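Local coordinates for protein putative esterase (Bacteroides intestinalis DSM 17393, PDB 5VOL) that acts as a ferulic acid esterase of carbohydrate esterase family 1, probably cutting feruloyl ester links in arabinoxylan, at residues Phe111-Thr114 with Glu115-Tyr119; Ala184-Thr187 with Arg188-Glu192; Ser259-Tyr262 with Gln263-Phe267. One frame throughout, in Å; residues are numbered along the deposited sequence.

Contact 1: residues Phe111-Thr114 with Glu115-Tyr119; sequences FFYT and EFLPY
The F111 ring carries the CB of F116 over one face, a CH-pi contact with CB 4.0 Å from the ring centroid and displaced toward the rim. At the edge of the same ring comes E115, whose OE1 lies in the ring plane, 3.3 Å from F111 CD1. The carboxylate stands almost perpendicular to the ring (86°), so an oxygen meets the positive rim and not the electron-rich face. That carboxylate is positioned from elsewhere: OE1 bonds to S19 OG and OE2 to the backbone N of K20. F116 has its CG anti to the backbone N (chi1 -172°), which sets its ring against both of the other phenylalanines, still touching F111 CZ and bringing CD2 to 4.1 Å from F112 CE2. F111, F112 and F116 thus form an oblique aromatic cluster, with F116 also lying against V85 of strand 83-87. L117 CD1 adds to it, 4.0 Å from F112 CE1. Behind these groups the helix widens into a pi-type turn: F111 O accepts from F116 N (2.8 Å) as well as E115 N, and F112 O accepts from L117 N (2.8 Å). P118 has no N-H to give, and its CD sits 3.5 Å from Y113 O. The chemistry is divided: an apolar aromatic face turned to the sheet, and a carboxylate fixed by the chain at the end of strand 11-19.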
loop_
_atom_site.group_PDB
_atom_site.type_symbol
_atom_site.label_atom_id
_atom_site.label_comp_id
_atom_site.label_asym_id
_atom_site.label_seq_id
_atom_site.Cartn_x
_atom_site.Cartn_y
_atom_site.Cartn_z
ATOM N N PHE C 111 -5.733 22.252 32.154
ATOM C CA PHE C 111 -4.297 22.429 31.950
ATOM C C PHE C 111 -3.983 22.509 30.446
ATOM O O PHE C 111 -3.206 23.355 30.000
ATOM C CB PHE C 111 -3.505 21.281 32.588
ATOM C CG PHE C 111 -2.201 20.975 31.883
ATOM C CD1 PHE C 111 -1.121 21.834 31.987
ATOM C CD2 PHE C 111 -2.069 19.830 31.108
ATOM C CE1 PHE C 111 0.069 21.560 31.340
ATOM C CE2 PHE C 111 -0.884 19.535 30.474
ATOM C CZ PHE C 111 0.187 20.402 30.573
ATOM N N PHE C 112 -4.584 21.608 29.677
ATOM C CA PHE C 112 -4.294 21.523 28.240
ATOM C C PHE C 112 -4.632 22.840 27.532
ATOM O O PHE C 112 -3.804 23.414 26.827
ATOM C CB PHE C 112 -5.069 20.368 27.602
ATOM C CG PHE C 112 -4.744 20.164 26.146
ATOM C CD1 PHE C 112 -5.433 20.864 25.167
ATOM C CD2 PHE C 112 -3.732 19.295 25.767
ATOM C CE1 PHE C 112 -5.130 20.686 23.807
ATOM C CE2 PHE C 112 -3.412 19.110 24.417
ATOM C CZ PHE C 112 -4.112 19.809 23.438
ATOM N N TYR C 113 -5.848 23.324 27.743
ATOM C CA TYR C 113 -6.349 24.502 27.027
ATOM C C TYR C 113 -5.960 25.865 27.585
ATOM O O TYR C 113 -5.924 26.837 26.822
ATOM C CB TYR C 113 -7.870 24.440 26.938
ATOM C CG TYR C 113 -8.268 23.389 25.957
ATOM C CD1 TYR C 113 -8.160 23.622 24.585
ATOM C CD2 TYR C 113 -8.687 22.145 26.386
ATOM C CE1 TYR C 113 -8.490 22.637 23.666
ATOM C CE2 TYR C 113 -9.016 21.158 25.479
ATOM C CZ TYR C 113 -8.916 21.411 24.123
ATOM O OH TYR C 113 -9.245 20.422 23.231
ATOM N N THR C 114 -5.678 25.966 28.888
ATOM C CA THR C 114 -5.389 27.300 29.432
ATOM C C THR C 114 -3.915 27.479 29.727
ATOM O O THR C 114 -3.461 28.604 29.903
ATOM C CB THR C 114 -6.187 27.604 30.727
ATOM O OG1 THR C 114 -5.713 26.767 31.783
ATOM C CG2 THR C 114 -7.686 27.365 30.522
ATOM N N GLU C 115 -3.164 26.381 29.791
ATOM C CA GLU C 115 -1.729 26.466 30.084
ATOM C C GLU C 115 -0.852 25.857 28.973
ATOM O O GLU C 115 0.065 26.507 28.457
ATOM C CB GLU C 115 -1.407 25.772 31.408
ATOM C CG GLU C 115 -1.987 26.441 32.657
ATOM C CD GLU C 115 -1.588 25.715 33.934
ATOM O OE1 GLU C 115 -1.688 24.468 33.976
ATOM O OE2 GLU C 115 -1.159 26.388 34.896
ATOM N N PHE C 116 -1.117 24.602 28.625
ATOM C CA PHE C 116 -0.236 23.885 27.697
ATOM C C PHE C 116 -0.305 24.465 26.291
ATOM O O PHE C 116 0.715 24.848 25.733
ATOM C CB PHE C 116 -0.575 22.393 27.665
ATOM C CG PHE C 116 0.411 21.562 26.878
ATOM C CD1 PHE C 116 1.714 21.423 27.310
ATOM C CD2 PHE C 116 0.024 20.920 25.708
ATOM C CE1 PHE C 116 2.628 20.649 26.597
ATOM C CE2 PHE C 116 0.932 20.142 24.980
ATOM C CZ PHE C 116 2.235 20.010 25.423
ATOM N N LEU C 117 -1.506 24.542 25.730
ATOM C CA LEU C 117 -1.664 24.980 24.338
ATOM C C LEU C 117 -1.120 26.400 24.100
ATOM O O LEU C 117 -0.357 26.617 23.163
ATOM C CB LEU C 117 -3.134 24.873 23.925
ATOM C CG LEU C 117 -3.463 25.083 22.448
ATOM C CD1 LEU C 117 -4.622 24.203 22.039
ATOM C CD2 LEU C 117 -3.795 26.553 22.187
ATOM N N PRO C 118 -1.479 27.376 24.962
ATOM C CA PRO C 118 -0.911 28.713 24.735
ATOM C C PRO C 118 0.613 28.753 24.829
ATOM O O PRO C 118 1.253 29.441 24.036
ATOM C CB PRO C 118 -1.552 29.557 25.845
ATOM C CG PRO C 118 -2.848 28.884 26.109
ATOM C CD PRO C 118 -2.562 27.401 25.957
ATOM N N TYR C 119 1.186 28.028 25.779
ATOM C CA TYR C 119 2.634 28.010 25.957
ATOM C C TYR C 119 3.346 27.383 24.754
ATOM O O TYR C 119 4.355 27.904 24.280
ATOM C CB TYR C 119 2.991 27.247 27.234
ATOM C CG TYR C 119 4.419 26.732 27.314
ATOM C CD1 TYR C 119 4.726 25.459 26.890
ATOM C CD2 TYR C 119 5.444 27.506 27.854
ATOM C CE1 TYR C 119 6.006 24.961 26.971
ATOM C CE2 TYR C 119 6.752 27.004 27.947
ATOM C CZ TYR C 119 7.012 25.725 27.493
ATOM O OH TYR C 119 8.277 25.167 27.552
#

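Contact 2: residues Ala184-Thr187 with Arg188-Glu192; sequences AILT and RSVIE. With IPA (isopropyl alcohol), chain R.
T187 O is approached by two backbone amides of the next turn: I191 N at 3.1 Å, the fairly straight helical bond (160°), and V190 N, a weak and strongly bent one. The side chain of I191 follows the same carbonyl, its CG1 passing 3.3 Å from T187 O, and its CD1 then runs on beside T187 CG2, the two side chains lying alongside each other and pointing the same way. The T187 hydroxyl leaves in another direction. OG1 is placed beside its own backbone N (chi1 -64°), where it bonds back to I183 O, and it also takes a weak bond from O2 of an isopropyl alcohol (3.3 Å). A valine in place of T187 would probably leave the I183 carbonyl without its side-chain donor and take away the alcohol's acceptor. On a second flank, R188 folds back along the helix, bent at chi3, until I185 CA lies over one face of its guanidinium and NH2 is 3.7 Å from I185 CG1; NH1 is held by P179 O. A third flank is apolar, L186 CD1 meeting V190 CG2 at 3.8 Å, with V190 reaching I168. Regular bonds from R188 N, S189 N and V190 N to the carbonyls four residues earlier complete a canonical alpha-helix, set in the long excursion after strand 158-162, where alpha/beta-hydrolases commonly carry inserted elements.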
loop_
_atom_site.group_PDB
_atom_site.type_symbol
_atom_site.label_atom_id
_atom_site.label_comp_id
_atom_site.label_asym_id
_atom_site.label_seq_id
_atom_site.Cartn_x
_atom_site.Cartn_y
_atom_site.Cartn_z
ATOM N N ALA C 184 -10.093 4.015 38.657
ATOM C CA ALA C 184 -11.554 4.134 38.763
ATOM C C ALA C 184 -12.040 5.505 38.348
ATOM O O ALA C 184 -13.102 5.638 37.753
ATOM C CB ALA C 184 -12.027 3.839 40.199
ATOM N N ILE C 185 -11.280 6.534 38.692
ATOM C CA ILE C 185 -11.669 7.887 38.356
ATOM C C ILE C 185 -11.610 8.067 36.822
ATOM O O ILE C 185 -12.511 8.649 36.212
ATOM C CB ILE C 185 -10.767 8.910 39.069
ATOM C CG1 ILE C 185 -10.952 8.786 40.603
ATOM C CG2 ILE C 185 -11.095 10.300 38.621
ATOM C CD1 ILE C 185 -10.038 9.676 41.443
ATOM N N LEU C 186 -10.547 7.554 36.215
ATOM C CA LEU C 186 -10.412 7.597 34.753
ATOM C C LEU C 186 -11.578 6.873 34.101
ATOM O O LEU C 186 -12.182 7.372 33.150
ATOM C CB LEU C 186 -9.087 6.978 34.310
ATOM C CG LEU C 186 -8.963 6.711 32.800
ATOM C CD1 LEU C 186 -9.138 8.015 32.023
ATOM C CD2 LEU C 186 -7.642 6.030 32.465
ATOM N N THR C 187 -11.904 5.701 34.632
ATOM C CA THR C 187 -12.965 4.875 34.071
ATOM C C THR C 187 -14.280 5.643 34.041
ATOM O O THR C 187 -14.936 5.715 32.996
ATOM C CB THR C 187 -13.107 3.568 34.850
ATOM O OG1 THR C 187 -11.903 2.819 34.692
ATOM C CG2 THR C 187 -14.265 2.736 34.319
ATOM N N ARG C 188 -14.643 6.261 35.161
ATOM C CA ARG C 188 -15.860 7.073 35.209
ATOM C C ARG C 188 -15.816 8.226 34.216
ATOM O O ARG C 188 -16.818 8.526 33.576
ATOM C CB ARG C 188 -16.101 7.633 36.620
ATOM C CG ARG C 188 -16.382 6.563 37.673
ATOM C CD ARG C 188 -17.022 7.183 38.930
ATOM N NE ARG C 188 -16.203 8.221 39.565
ATOM C CZ ARG C 188 -15.280 7.986 40.498
ATOM N NH1 ARG C 188 -15.023 6.742 40.898
ATOM N NH2 ARG C 188 -14.600 8.997 41.025
ATOM N N SER C 189 -14.660 8.876 34.110
ATOM C CA SER C 189 -14.475 10.014 33.206
ATOM C C SER C 189 -14.694 9.617 31.736
ATOM O O SER C 189 -15.274 10.371 30.957
ATOM C CB SER C 189 -13.074 10.609 33.379
ATOM O OG SER C 189 -12.880 11.748 32.552
ATOM N N VAL C 190 -14.229 8.427 31.377
ATOM C CA VAL C 190 -14.358 7.928 30.009
ATOM C C VAL C 190 -15.817 7.640 29.704
ATOM O O VAL C 190 -16.315 7.953 28.625
ATOM C CB VAL C 190 -13.504 6.674 29.796
ATOM C CG1 VAL C 190 -13.841 5.988 28.459
ATOM C CG2 VAL C 190 -12.040 7.056 29.839
ATOM N N ILE C 191 -16.514 7.076 30.683
ATOM C CA ILE C 191 -17.933 6.793 30.534
ATOM C C ILE C 191 -18.759 8.065 30.385
ATOM O O ILE C 191 -19.626 8.149 29.510
ATOM C CB ILE C 191 -18.460 5.982 31.728
ATOM C CG1 ILE C 191 -17.791 4.610 31.757
ATOM C CG2 ILE C 191 -19.974 5.842 31.648
ATOM C CD1 ILE C 191 -17.983 3.849 33.058
ATOM N N GLU C 192 -18.491 9.054 31.236
ATOM C CA GLU C 192 -19.245 10.300 31.202
ATOM C C GLU C 192 -18.988 11.042 29.900
ATOM O O GLU C 192 -19.845 11.778 29.411
ATOM C CB GLU C 192 -18.888 11.196 32.395
ATOM C CG GLU C 192 -19.128 10.530 33.766
ATOM C CD GLU C 192 -18.587 11.349 34.946
ATOM O OE1 GLU C 192 -18.019 12.446 34.724
ATOM O OE2 GLU C 192 -18.728 10.886 36.101
HETATM C C1 IPA R . -9.868 0.601 29.993
HETATM C C2 IPA R . -9.941 1.416 31.291
HETATM C C3 IPA R . -10.254 2.890 31.044
HETATM O O2 IPA R . -10.966 0.904 32.114
#

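Contact 3: residues Ser259-Tyr262 with Gln263-Phe267; sequences SALY and QCLPF
The flat group on which the two segments meet is the A260 peptide carbonyl: Q263 N stands above its plane, 58° out of it, at 2.9 Å from A260 O, while C264 N comes in nearly along the C=O axis at 2.8 Å. One oxygen therefore serves two successive amides, and the Q263 N-H is spent on a tighter, 3-10-type turn. S259 O, which Q263 N does not reach, takes Y262 N instead, and a water donates both to it (3.0 Å) and to Q263 OE1 (3.2 Å), the latter from well above the plane of the side-chain amide. At the other end of that amide NE2 bonds to Y160 OH, so both ends have a partner, which probably limits how far the amide can turn. The chain of Q263 gets there by a bend at chi2. A little further round, P266 lies against the preceding turn, its CG and CD each 3.3 Å from Y262 O; lacking an N-H, proline offers that carbonyl only ring carbons and helps to kink the helix. Y262 touches the next segment with its CB, while its OH bonds to E255 of the second subunit. L261 and L265 run side by side, pointing the same way, with L261 CD2 4.1 Å from L265 CG, and both reach helix 66-76, L261 at V66 and L265 at V69 and M70. C264 SG, anti to its own backbone nitrogen (chi1 178°), goes instead toward strand 158-162, where the side chain touches Y160 and lies near a likely nucleophile elbow. Chemically the turn is sorted into strips: leucines for the neighbouring helix, a tyrosine hydroxyl for the subunit interface, and a glutamine whose amide is tied to Y160 and, through a water, to the S259 carbonyl.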
loop_
_atom_site.group_PDB
_atom_site.type_symbol
_atom_site.label_atom_id
_atom_site.label_comp_id
_atom_site.label_asym_id
_atom_site.label_seq_id
_atom_site.Cartn_x
_atom_site.Cartn_y
_atom_site.Cartn_z
ATOM N N SER C 259 2.354 2.686 11.606
ATOM C CA SER C 259 1.873 2.676 10.232
ATOM C C SER C 259 0.706 3.667 10.057
ATOM O O SER C 259 0.534 4.240 8.985
ATOM C CB SER C 259 1.470 1.255 9.811
ATOM O OG SER C 259 0.382 0.781 10.577
ATOM N N ALA C 260 -0.063 3.903 11.125
ATOM C CA ALA C 260 -1.152 4.874 11.077
ATOM C C ALA C 260 -0.648 6.283 10.760
ATOM O O ALA C 260 -1.340 7.074 10.113
ATOM C CB ALA C 260 -1.938 4.874 12.426
ATOM N N LEU C 261 0.558 6.605 11.209
ATOM C CA LEU C 261 1.148 7.913 10.914
ATOM C C LEU C 261 1.221 8.217 9.435
ATOM O O LEU C 261 1.090 9.369 9.032
ATOM C CB LEU C 261 2.556 8.012 11.493
ATOM C CG LEU C 261 2.657 8.351 12.969
ATOM C CD1 LEU C 261 4.127 8.402 13.347
ATOM C CD2 LEU C 261 1.987 9.707 13.239
ATOM N N TYR C 262 1.458 7.183 8.629
ATOM C CA TYR C 262 1.583 7.356 7.192
ATOM C C TYR C 262 0.253 7.723 6.544
ATOM O O TYR C 262 0.223 8.238 5.426
ATOM C CB TYR C 262 2.174 6.083 6.553
ATOM C CG TYR C 262 3.684 6.008 6.684
ATOM C CD1 TYR C 262 4.499 6.605 5.734
ATOM C CD2 TYR C 262 4.294 5.364 7.766
ATOM C CE1 TYR C 262 5.870 6.557 5.832
ATOM C CE2 TYR C 262 5.683 5.313 7.881
ATOM C CZ TYR C 262 6.459 5.914 6.898
ATOM O OH TYR C 262 7.828 5.888 6.960
ATOM N N GLN C 263 -0.849 7.488 7.241
ATOM C CA GLN C 263 -2.146 7.989 6.777
ATOM C C GLN C 263 -2.517 9.303 7.473
ATOM O O GLN C 263 -3.092 10.223 6.858
ATOM C CB GLN C 263 -3.229 6.937 7.008
ATOM C CG GLN C 263 -3.105 5.776 6.035
ATOM C CD GLN C 263 -3.583 4.449 6.601
ATOM O OE1 GLN C 263 -3.195 3.387 6.103
ATOM N NE2 GLN C 263 -4.438 4.495 7.636
ATOM N N CYS C 264 -2.182 9.383 8.757
ATOM C CA CYS C 264 -2.537 10.541 9.583
ATOM C C CYS C 264 -1.858 11.826 9.137
ATOM O O CYS C 264 -2.508 12.848 8.994
ATOM C CB CYS C 264 -2.190 10.271 11.050
ATOM S SG CYS C 264 -2.544 11.653 12.169
ATOM N N LEU C 265 -0.550 11.784 8.930
ATOM C CA LEU C 265 0.171 13.010 8.617
ATOM C C LEU C 265 -0.231 13.615 7.260
ATOM O O LEU C 265 -0.454 14.838 7.165
ATOM C CB LEU C 265 1.673 12.755 8.690
ATOM C CG LEU C 265 2.113 12.413 10.130
ATOM C CD1 LEU C 265 3.579 12.004 10.155
ATOM C CD2 LEU C 265 1.850 13.610 11.079
ATOM N N PRO C 266 -0.366 12.781 6.215
ATOM C CA PRO C 266 -0.894 13.368 4.965
ATOM C C PRO C 266 -2.339 13.848 5.089
ATOM O O PRO C 266 -2.716 14.828 4.448
ATOM C CB PRO C 266 -0.790 12.209 3.945
ATOM C CG PRO C 266 0.362 11.367 4.456
ATOM C CD PRO C 266 0.221 11.444 6.002
ATOM N N PHE C 267 -3.138 13.157 5.898
ATOM C CA PHE C 267 -4.532 13.522 6.122
ATOM C C PHE C 267 -4.676 14.922 6.716
ATOM O O PHE C 267 -5.382 15.755 6.155
ATOM C CB PHE C 267 -5.209 12.493 7.030
ATOM C CG PHE C 267 -6.532 12.944 7.600
ATOM C CD1 PHE C 267 -7.661 13.063 6.790
ATOM C CD2 PHE C 267 -6.657 13.205 8.957
ATOM C CE1 PHE C 267 -8.882 13.467 7.316
ATOM C CE2 PHE C 267 -7.883 13.610 9.501
ATOM C CZ PHE C 267 -8.995 13.739 8.677
HETATM O O HOH W 1 -0.047 2.691 6.479
#

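Along the chain the three contacts come strictly in series, and none encloses or crosses another. Each closes only a single turn within one helix. Contact 1 lies on helix 108-123, between the small hairpin 102-107 and strand 133-138, and packs against strands 11-19 and 83-87. Contact 2 follows strand 158-162, on helix 182-192, which joins the loop around I168 to W97, F101 and M103. Contact 3 sits on the last helix, 254-271, which leans on strands 158-162 and 214-218 and on helix 66-76. Contacts 1 and 3 lie on opposite sides of the chain's centre, about 25 Å apart between centres, and do not touch, their nearest atoms being about 14 Å apart.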